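Local coordinates for protein mevalonate kinase, putative (Leishmania major, PDB 2HFU) that probably phosphorylates (R)-mevalonate with ATP to give (R)-5-phosphomevalonate, an early step of isoprenoid biosynthesis, as a member of the GHMP kinase family, at residues G33-V38 / L169-N174. Sequence-based numbering, arbitrary orientation.
With MEV ((R)-mevalonate), chain C.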
loop_
_atom_site.group_PDB
_atom_site.type_symbol
_atom_site.label_atom_id
_atom_site.label_comp_id
_atom_site.label_asym_id
_atom_site.label_seq_id
_atom_site.Cartn_x
_atom_site.Cartn_y
_atom_site.Cartn_z
ATOM N N GLY A 33 3.444 -13.623 13.257
ATOM C CA GLY A 33 4.676 -13.214 13.924
ATOM C C GLY A 33 5.901 -13.068 13.044
ATOM O O GLY A 33 6.961 -12.662 13.523
ATOM N N ALA A 34 5.758 -13.405 11.764
ATOM C CA ALA A 34 6.866 -13.310 10.810
ATOM C C ALA A 34 7.134 -11.868 10.388
ATOM O O ALA A 34 6.249 -11.014 10.462
ATOM C CB ALA A 34 6.595 -14.189 9.584
ATOM N N GLU A 35 8.359 -11.604 9.946
ATOM C CA GLU A 35 8.731 -10.282 9.441
ATOM C C GLU A 35 8.218 -10.069 8.020
ATOM O O GLU A 35 8.294 -10.969 7.174
ATOM C CB GLU A 35 10.249 -10.093 9.481
ATOM C CG GLU A 35 10.857 -10.177 10.873
ATOM C CD GLU A 35 12.358 -9.945 10.881
ATOM O OE1 GLU A 35 12.958 -9.777 9.800
ATOM O OE2 GLU A 35 12.946 -9.937 11.978
ATOM N N ALA A 36 7.694 -8.876 7.764
ATOM C CA ALA A 36 7.204 -8.513 6.443
ATOM C C ALA A 36 7.994 -7.342 5.868
ATOM O O ALA A 36 8.510 -6.502 6.610
ATOM C CB ALA A 36 5.719 -8.177 6.495
ATOM N N ILE A 37 8.099 -7.302 4.543
ATOM C CA ILE A 37 8.718 -6.166 3.868
ATOM C C ILE A 37 7.656 -5.425 3.061
ATOM O O ILE A 37 7.050 -5.976 2.135
ATOM C CB ILE A 37 9.918 -6.595 2.986
ATOM C CG1 ILE A 37 10.981 -7.306 3.838
ATOM C CG2 ILE A 37 10.517 -5.373 2.270
ATOM C CD1 ILE A 37 12.110 -7.954 3.037
ATOM N N VAL A 38 7.429 -4.176 3.446
ATOM C CA VAL A 38 6.421 -3.336 2.821
ATOM C C VAL A 38 7.135 -2.217 2.070
ATOM O O VAL A 38 8.096 -1.629 2.584
ATOM C CB VAL A 38 5.449 -2.763 3.884
ATOM C CG1 VAL A 38 4.389 -1.886 3.248
ATOM C CG2 VAL A 38 4.794 -3.893 4.681
ATOM N N LEU A 169 10.412 -2.589 7.228
ATOM C CA LEU A 169 10.244 -3.859 7.922
ATOM C C LEU A 169 9.063 -3.767 8.879
ATOM O O LEU A 169 9.020 -2.895 9.750
ATOM C CB LEU A 169 11.517 -4.252 8.673
ATOM C CG LEU A 169 11.620 -5.706 9.146
ATOM C CD1 LEU A 169 11.957 -6.637 7.982
ATOM C CD2 LEU A 169 12.661 -5.826 10.239
ATOM N N TYR A 170 8.113 -4.678 8.700
ATOM C CA TYR A 170 6.857 -4.679 9.436
ATOM C C TYR A 170 6.682 -6.016 10.153
ATOM O O TYR A 170 6.681 -7.076 9.520
ATOM C CB TYR A 170 5.704 -4.362 8.466
ATOM C CG TYR A 170 4.320 -4.921 8.782
ATOM C CD1 TYR A 170 3.568 -5.548 7.782
ATOM C CD2 TYR A 170 3.745 -4.791 10.050
ATOM C CE1 TYR A 170 2.293 -6.047 8.039
ATOM C CE2 TYR A 170 2.468 -5.293 10.320
ATOM C CZ TYR A 170 1.750 -5.921 9.306
ATOM O OH TYR A 170 0.492 -6.421 9.560
ATOM N N ARG A 171 6.572 -5.957 11.480
ATOM C CA ARG A 171 6.332 -7.153 12.290
ATOM C C ARG A 171 5.454 -6.873 13.509
ATOM O O ARG A 171 5.390 -5.746 14.001
ATOM C CB ARG A 171 7.652 -7.822 12.713
ATOM C CG ARG A 171 8.301 -7.261 13.979
ATOM C CD ARG A 171 9.544 -6.424 13.747
ATOM N NE ARG A 171 10.742 -7.246 13.566
ATOM C CZ ARG A 171 11.995 -6.793 13.652
ATOM N NH1 ARG A 171 12.233 -5.513 13.918
ATOM N NH2 ARG A 171 13.016 -7.624 13.471
ATOM N N ARG A 172 4.775 -7.915 13.980
ATOM C CA ARG A 172 3.985 -7.848 15.205
ATOM C C ARG A 172 4.891 -8.188 16.383
ATOM O O ARG A 172 5.367 -9.320 16.502
ATOM C CB ARG A 172 2.808 -8.823 15.137
ATOM C CG ARG A 172 1.953 -8.699 13.885
ATOM C CD ARG A 172 0.861 -7.650 13.964
ATOM N NE ARG A 172 -0.011 -7.704 12.793
ATOM C CZ ARG A 172 -1.276 -7.297 12.773
ATOM N NH1 ARG A 172 -1.843 -6.806 13.870
ATOM N NH2 ARG A 172 -1.981 -7.389 11.654
ATOM N N GLN A 173 5.130 -7.202 17.246
ATOM C CA GLN A 173 6.119 -7.330 18.314
ATOM C C GLN A 173 5.725 -6.604 19.602
ATOM O O GLN A 173 5.498 -5.393 19.604
ATOM C CB GLN A 173 7.480 -6.827 17.817
ATOM C CG GLN A 173 8.623 -6.931 18.816
ATOM C CD GLN A 173 9.907 -6.312 18.289
ATOM O OE1 GLN A 173 10.281 -6.530 17.136
ATOM N NE2 GLN A 173 10.583 -5.538 19.134
ATOM N N ASN A 174 5.491 -7.380 20.653
ATOM C CA ASN A 174 5.502 -6.895 22.037
ATOM C C ASN A 174 4.441 -5.870 22.427
ATOM O O ASN A 174 4.768 -4.905 23.107
ATOM C CB ASN A 174 6.863 -6.299 22.387
ATOM C CG ASN A 174 7.861 -7.337 22.777
ATOM O OD1 ASN A 174 8.860 -7.038 23.399
ATOM N ND2 ASN A 174 7.593 -8.575 22.413
HETATM C C8 MEV C . -3.244 -7.560 3.961
HETATM O O8 MEV C . -2.971 -6.294 3.348
HETATM C C2 MEV C . -1.968 -8.107 4.601
HETATM C C3 MEV C . -2.191 -9.232 5.621
HETATM O O7 MEV C . -0.910 -9.746 6.000
HETATM C C4 MEV C . -2.934 -8.762 6.880
HETATM C C5 MEV C . -2.126 -7.871 7.807
HETATM O O3 MEV C . -2.737 -7.271 8.715
HETATM O O4 MEV C . -0.889 -7.754 7.659
HETATM C C6 MEV C . -2.959 -10.386 4.985
HETATM O O HOH W 1 4.822 -10.210 12.475
#
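The mevalonate pocket of this GHMP kinase is walled in part by an antiparallel strand pair, in which Ala-36 of strand 36-52 and Tyr-170 of strand 166-173 form a hydrogen-bonded pair. Ala-36 N reaches Tyr-170 O at 2.7 Å, and Tyr-170 N returns a bond to Ala-36 O at 2.8 Å. That same carbonyl oxygen also receives a CA-H...O contact from Leu-169. Past the last direct bond the chain before Ala-36 draws away from the strand, and a water bridges the gap, donating to Ala-34 O and accepting from Arg-172 N.

Alternation of side chains gives the pair two different faces. On the substrate side, Tyr-170 CD1 rests obliquely against Ala-36 CB at 3.6 Å and Val-38 CG2 at 3.7 Å, while the phenol donates from OH to mevalonate O4 at 2.7 Å, with the carboxylate oxygen lying in the ring plane. Arg-172 NH2 comes within 3.0 Å of the other carboxylate oxygen, O3. On the other face, Glu-35 and Arg-171 run side by side, with their flat ends 82° apart; Arg-171 NH2 meets Glu-35 OE2 at 2.8 Å from above the carboxylate plane. The arginine chain, bent at chi2 and chi3, folds its guanidinium over Leu-169 CD2, 3.5 Å from the plane. Arg-234 of helix 216-239 binds OE1, so Glu-35 is shared between two arginines, which would be expected to keep it ionised.

Backbone pairing and apolar packing are thus consistent with holding the phenol where it can donate to the substrate carboxylate, whose negative charge the nearby Arg-172 would help to balance.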